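Local coordinates for oxalate biosynthetic component 1 (Burkholderia thailandensis, PDB 5IKY), which acts as a bifunctional enzyme of quorum sensing-dependent oxalate production, combining serine hydrolase activity with an additional lyase activity, at residues 936-941 with 969-974; 978-983 with 989-994. All blocks are in the same frame, centred on the assembly; numbering follows the deposited sequence.

In the fold
Both contacts lie in the C-terminal region, which belongs to the alpha/beta-hydrolase clan, and their centres lie about 8 Å apart over one mixed beta sheet. They come in series along the chain: interaction 1 sets the start of helix 937-955 against strand 969-976, and interaction 2 then folds the loop after that strand back over strand 988-992. The two strands are parallel neighbours, joined by probable backbone hydrogen bonds from Val990 N to Leu971 O and from Val992 N to Ser973 O, both 2.8 Å. Ala939 CB also touches Ala978 CB at 3.7 Å. Helix and loop thus pack side by side on one face of two adjacent strands, building part of the core of the hydrolase portion.

Interaction 1: residues 936-941 with 969-974; sequences SGIATA and ALLVSF
Leu971 reaches from strand 969-976 to the first turns of helix 937-955 and touches it through a single methyl group. Its CD1 lies 3.5 Å from Ala941 CB and 3.9 Å from Ile938 CD1, so the methyl rests across the gap between two residues three positions apart, one helical turn. The short side chain of Ala941 lets the leucine come close to the helix, while the longer Ile938 extends to meet it, the two branched chains crossing at a slant. Ile938 manages this because CG1 is anti to the backbone N (chi1 -174°), which carries CD1 toward the sheet although CB itself starts out along the side of the helix.

Two residues farther along the strand, on the same face as Leu971, Ser973 takes the next place. Its OG packs 3.8 Å from Ile938 CB, a van der Waals contact; the polar need of this buried hydroxyl is met by a hydrogen bond with Ser976 OG. A small residue suits the spot, since helix and strand are nearest here, with 6.4 Å between Ile938 CA and Ser973 CA. At the head of the helix, Ser936 OG is hydrogen-bonded to Thr786 OG1, tying the turn to another part of the chain.

The axes of the short segments 937-941 and 969-973 approach to 9.6 Å and run nearly antiparallel, at 158°, as expected where a helix returns over a sheet in a beta-alpha-beta crossover. Strand 929-935 leads by a tight turn into this helix, a topology consistent with the nucleophile elbow of alpha/beta hydrolases. Strands 929-935 and 988-992 flank strand 969-976, and their Ala933 and Val989 touch both Leu971 and Ser973; helix 849-860 packs against Ala939.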
loop_
_atom_site.group_PDB
_atom_site.type_symbol
_atom_site.label_atom_id
_atom_site.label_comp_id
_atom_site.label_asym_id
_atom_site.label_seq_id
_atom_site.Cartn_x
_atom_site.Cartn_y
_atom_site.Cartn_z
ATOM N N SER A 936 -24.005 6.443 7.413
ATOM C CA SER A 936 -24.780 7.496 6.766
ATOM C C SER A 936 -25.394 8.453 7.781
ATOM O O SER A 936 -26.130 9.368 7.414
ATOM C CB SER A 936 -25.881 6.887 5.894
ATOM O OG SER A 936 -26.681 5.986 6.644
ATOM N N GLY A 937 -25.085 8.235 9.056
ATOM C CA GLY A 937 -25.619 9.054 10.129
ATOM C C GLY A 937 -25.245 10.518 10.003
ATOM O O GLY A 937 -26.051 11.401 10.297
ATOM N N ILE A 938 -24.020 10.779 9.559
ATOM C CA ILE A 938 -23.549 12.148 9.396
ATOM C C ILE A 938 -24.328 12.861 8.286
ATOM O O ILE A 938 -24.497 14.081 8.317
ATOM C CB ILE A 938 -22.028 12.192 9.097
ATOM C CG1 ILE A 938 -21.518 13.635 9.083
ATOM C CG2 ILE A 938 -21.707 11.486 7.786
ATOM C CD1 ILE A 938 -21.810 14.392 10.357
ATOM N N ALA A 939 -24.821 12.092 7.321
ATOM C CA ALA A 939 -25.614 12.647 6.229
ATOM C C ALA A 939 -27.002 13.045 6.716
ATOM O O ALA A 939 -27.495 14.130 6.405
ATOM C CB ALA A 939 -25.720 11.651 5.086
ATOM N N THR A 940 -27.626 12.152 7.480
ATOM C CA THR A 940 -28.947 12.404 8.043
ATOM C C THR A 940 -28.909 13.633 8.944
ATOM O O THR A 940 -29.840 14.438 8.955
ATOM C CB THR A 940 -29.460 11.184 8.841
ATOM O OG1 THR A 940 -29.582 10.052 7.970
ATOM C CG2 THR A 940 -30.814 11.479 9.471
ATOM N N ALA A 941 -27.813 13.777 9.682
ATOM C CA ALA A 941 -27.633 14.895 10.603
ATOM C C ALA A 941 -27.607 16.236 9.878
ATOM O O ALA A 941 -28.304 17.172 10.267
ATOM C CB ALA A 941 -26.359 14.709 11.402
ATOM N N ALA A 969 -25.875 22.167 20.093
ATOM C CA ALA A 969 -25.887 20.781 19.641
ATOM C C ALA A 969 -24.470 20.303 19.338
ATOM O O ALA A 969 -23.594 21.100 19.001
ATOM C CB ALA A 969 -26.774 20.627 18.416
ATOM N N LEU A 970 -24.252 18.998 19.455
ATOM C CA LEU A 970 -22.929 18.419 19.256
ATOM C C LEU A 970 -23.013 17.104 18.485
ATOM O O LEU A 970 -23.998 16.374 18.596
ATOM C CB LEU A 970 -22.242 18.201 20.604
ATOM C CG LEU A 970 -20.828 17.624 20.582
ATOM C CD1 LEU A 970 -19.787 18.721 20.395
ATOM C CD2 LEU A 970 -20.577 16.833 21.849
ATOM N N LEU A 971 -21.976 16.801 17.708
ATOM C CA LEU A 971 -21.971 15.599 16.881
ATOM C C LEU A 971 -20.658 14.825 16.958
ATOM O O LEU A 971 -19.581 15.381 16.744
ATOM C CB LEU A 971 -22.256 15.964 15.426
ATOM C CG LEU A 971 -23.516 15.369 14.804
ATOM C CD1 LEU A 971 -23.683 15.903 13.395
ATOM C CD2 LEU A 971 -23.441 13.852 14.803
ATOM N N VAL A 972 -20.759 13.535 17.260
ATOM C CA VAL A 972 -19.607 12.645 17.209
ATOM C C VAL A 972 -19.876 11.532 16.202
ATOM O O VAL A 972 -20.755 10.694 16.409
ATOM C CB VAL A 972 -19.288 12.032 18.584
ATOM C CG1 VAL A 972 -18.102 11.084 18.474
ATOM C CG2 VAL A 972 -19.015 13.126 19.606
ATOM N N SER A 973 -19.122 11.530 15.109
ATOM C CA SER A 973 -19.361 10.591 14.021
ATOM C C SER A 973 -18.241 9.563 13.893
ATOM O O SER A 973 -17.072 9.915 13.738
ATOM C CB SER A 973 -19.529 11.349 12.698
ATOM O OG SER A 973 -19.831 10.465 11.631
ATOM N N PHE A 974 -18.608 8.287 13.964
ATOM C CA PHE A 974 -17.665 7.200 13.731
ATOM C C PHE A 974 -17.906 6.593 12.355
ATOM O O PHE A 974 -18.969 6.028 12.091
ATOM C CB PHE A 974 -17.786 6.127 14.815
ATOM C CG PHE A 974 -17.337 6.584 16.173
ATOM C CD1 PHE A 974 -18.244 7.120 17.076
ATOM C CD2 PHE A 974 -16.008 6.481 16.547
ATOM C CE1 PHE A 974 -17.832 7.542 18.325
ATOM C CE2 PHE A 974 -15.589 6.902 17.795
ATOM C CZ PHE A 974 -16.502 7.433 18.686
#

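Interaction 2: residues 978-983 with 989-994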
loop_
_atom_site.group_PDB
_atom_site.type_symbol
_atom_site.label_atom_id
_atom_site.label_comp_id
_atom_site.label_asym_id
_atom_site.label_seq_id
_atom_site.Cartn_x
_atom_site.Cartn_y
_atom_site.Cartn_z
ATOM N N ALA A 978 -20.308 10.166 4.478
ATOM C CA ALA A 978 -20.729 11.289 3.651
ATOM C C ALA A 978 -19.860 12.501 3.951
ATOM O O ALA A 978 -19.307 12.619 5.045
ATOM C CB ALA A 978 -22.200 11.609 3.886
ATOM N N ASP A 979 -19.736 13.397 2.977
ATOM C CA ASP A 979 -18.926 14.596 3.149
ATOM C C ASP A 979 -19.513 15.523 4.201
ATOM O O ASP A 979 -20.731 15.679 4.299
ATOM C CB ASP A 979 -18.786 15.349 1.825
ATOM C CG ASP A 979 -17.814 14.684 0.873
ATOM O OD1 ASP A 979 -16.936 13.930 1.344
ATOM O OD2 ASP A 979 -17.919 14.927 -0.348
ATOM N N ILE A 980 -18.637 16.131 4.993
ATOM C CA ILE A 980 -19.051 17.163 5.932
ATOM C C ILE A 980 -18.866 18.527 5.285
ATOM O O ILE A 980 -17.739 18.984 5.088
ATOM C CB ILE A 980 -18.253 17.105 7.243
ATOM C CG1 ILE A 980 -18.437 15.746 7.921
ATOM C CG2 ILE A 980 -18.688 18.228 8.174
ATOM C CD1 ILE A 980 -17.663 15.602 9.213
ATOM N N HIS A 981 -19.977 19.167 4.939
ATOM C CA HIS A 981 -19.928 20.480 4.316
ATOM C C HIS A 981 -19.491 21.517 5.339
ATOM O O HIS A 981 -20.299 22.019 6.121
ATOM C CB HIS A 981 -21.283 20.837 3.716
ATOM C CG HIS A 981 -21.808 19.808 2.764
ATOM N ND1 HIS A 981 -21.656 19.912 1.399
ATOM C CD2 HIS A 981 -22.471 18.649 2.983
ATOM C CE1 HIS A 981 -22.209 18.862 0.817
ATOM N NE2 HIS A 981 -22.711 18.080 1.756
ATOM N N LEU A 982 -18.199 21.822 5.322
ATOM C CA LEU A 982 -17.577 22.667 6.331
ATOM C C LEU A 982 -18.128 24.093 6.344
ATOM O O LEU A 982 -18.193 24.726 7.396
ATOM C CB LEU A 982 -16.061 22.693 6.112
ATOM C CG LEU A 982 -15.212 23.499 7.094
ATOM C CD1 LEU A 982 -15.526 23.102 8.526
ATOM C CD2 LEU A 982 -13.738 23.298 6.792
ATOM N N ASP A 983 -18.539 24.586 5.181
ATOM C CA ASP A 983 -18.967 25.979 5.053
ATOM C C ASP A 983 -20.475 26.174 5.220
ATOM O O ASP A 983 -20.989 27.267 4.983
ATOM C CB ASP A 983 -18.527 26.541 3.700
ATOM C CG ASP A 983 -17.022 26.694 3.596
ATOM O OD1 ASP A 983 -16.369 26.869 4.647
ATOM O OD2 ASP A 983 -16.493 26.642 2.465
ATOM N N VAL A 989 -18.778 18.925 14.481
ATOM C CA VAL A 989 -18.590 17.478 14.469
ATOM C C VAL A 989 -17.188 17.049 14.890
ATOM O O VAL A 989 -16.197 17.677 14.523
ATOM C CB VAL A 989 -18.866 16.891 13.062
ATOM C CG1 VAL A 989 -18.990 15.375 13.128
ATOM C CG2 VAL A 989 -20.126 17.502 12.458
ATOM N N VAL A 990 -17.116 15.976 15.672
ATOM C CA VAL A 990 -15.866 15.255 15.867
ATOM C C VAL A 990 -15.902 14.031 14.959
ATOM O O VAL A 990 -16.731 13.139 15.141
ATOM C CB VAL A 990 -15.652 14.828 17.330
ATOM C CG1 VAL A 990 -14.469 13.876 17.436
ATOM C CG2 VAL A 990 -15.446 16.048 18.215
ATOM N N ASP A 991 -15.011 13.997 13.976
ATOM C CA ASP A 991 -15.078 12.985 12.928
ATOM C C ASP A 991 -13.976 11.936 13.048
ATOM O O ASP A 991 -12.788 12.248 12.956
ATOM C CB ASP A 991 -15.019 13.661 11.552
ATOM C CG ASP A 991 -15.089 12.668 10.406
ATOM O OD1 ASP A 991 -15.647 11.565 10.588
ATOM O OD2 ASP A 991 -14.590 13.001 9.313
ATOM N N VAL A 992 -14.385 10.686 13.246
ATOM C CA VAL A 992 -13.448 9.574 13.344
ATOM C C VAL A 992 -13.695 8.559 12.230
ATOM O O VAL A 992 -14.587 7.716 12.334
ATOM C CB VAL A 992 -13.555 8.863 14.708
ATOM C CG1 VAL A 992 -12.474 7.798 14.835
ATOM C CG2 VAL A 992 -13.463 9.871 15.846
ATOM N N THR A 993 -12.907 8.643 11.163
ATOM C CA THR A 993 -13.063 7.730 10.035
ATOM C C THR A 993 -11.748 7.022 9.717
ATOM O O THR A 993 -10.687 7.646 9.676
ATOM C CB THR A 993 -13.573 8.471 8.781
ATOM O OG1 THR A 993 -14.824 9.104 9.077
ATOM C CG2 THR A 993 -13.764 7.504 7.623
ATOM N N ALA A 994 -11.830 5.713 9.497
ATOM C CA ALA A 994 -10.648 4.891 9.264
ATOM C C ALA A 994 -10.276 4.806 7.784
ATOM O O ALA A 994 -11.137 4.869 6.907
ATOM C CB ALA A 994 -10.864 3.496 9.831
#
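Ile980 drops its CD1 methyl onto strand 988-992, between the side chains of Val989 and Asp991, in the central sheet of the alpha/beta-hydrolase fold. The loop carrying it leaves strand 969-976 and doubles back over the sheet before the chain enters strand 988-992.

The apolar part is small. Ile980 CD1 meets Val989 CG1 at 4.1 Å, and the same methyl lies 4.0 Å from Asp991 CB. An extended isoleucine (chi2 179°) suits a loop residue that must span the distance to the sheet, its CA lying 8.6 Å from Val989 CA. The beta-branched Val989 is at home in a strand and offers a methyl on this face. Ile938 and Gln942 of helix 937-955 touch Ile980 as well, as do Val1050 and Arg1052 of strand 1049-1054.

The polar part surrounds the carboxylate of the buried Asp991. The two side chains, Asp991 and Ile980, pass alongside each other pointing opposite ways, which leaves OD2 beside the methyl. That oxygen has a long, weak ion pair with Arg1052. OD1 is gripped twice, by the hydroxyls of Ser976 and Thr993; the backbone N of Ser976 donates to Thr993 OG1, positioning that hydroxyl. Thr993 OG1 then donates to Asp991 OD1 over 3.0 Å, arriving on the syn side and 25° out of the carboxylate plane.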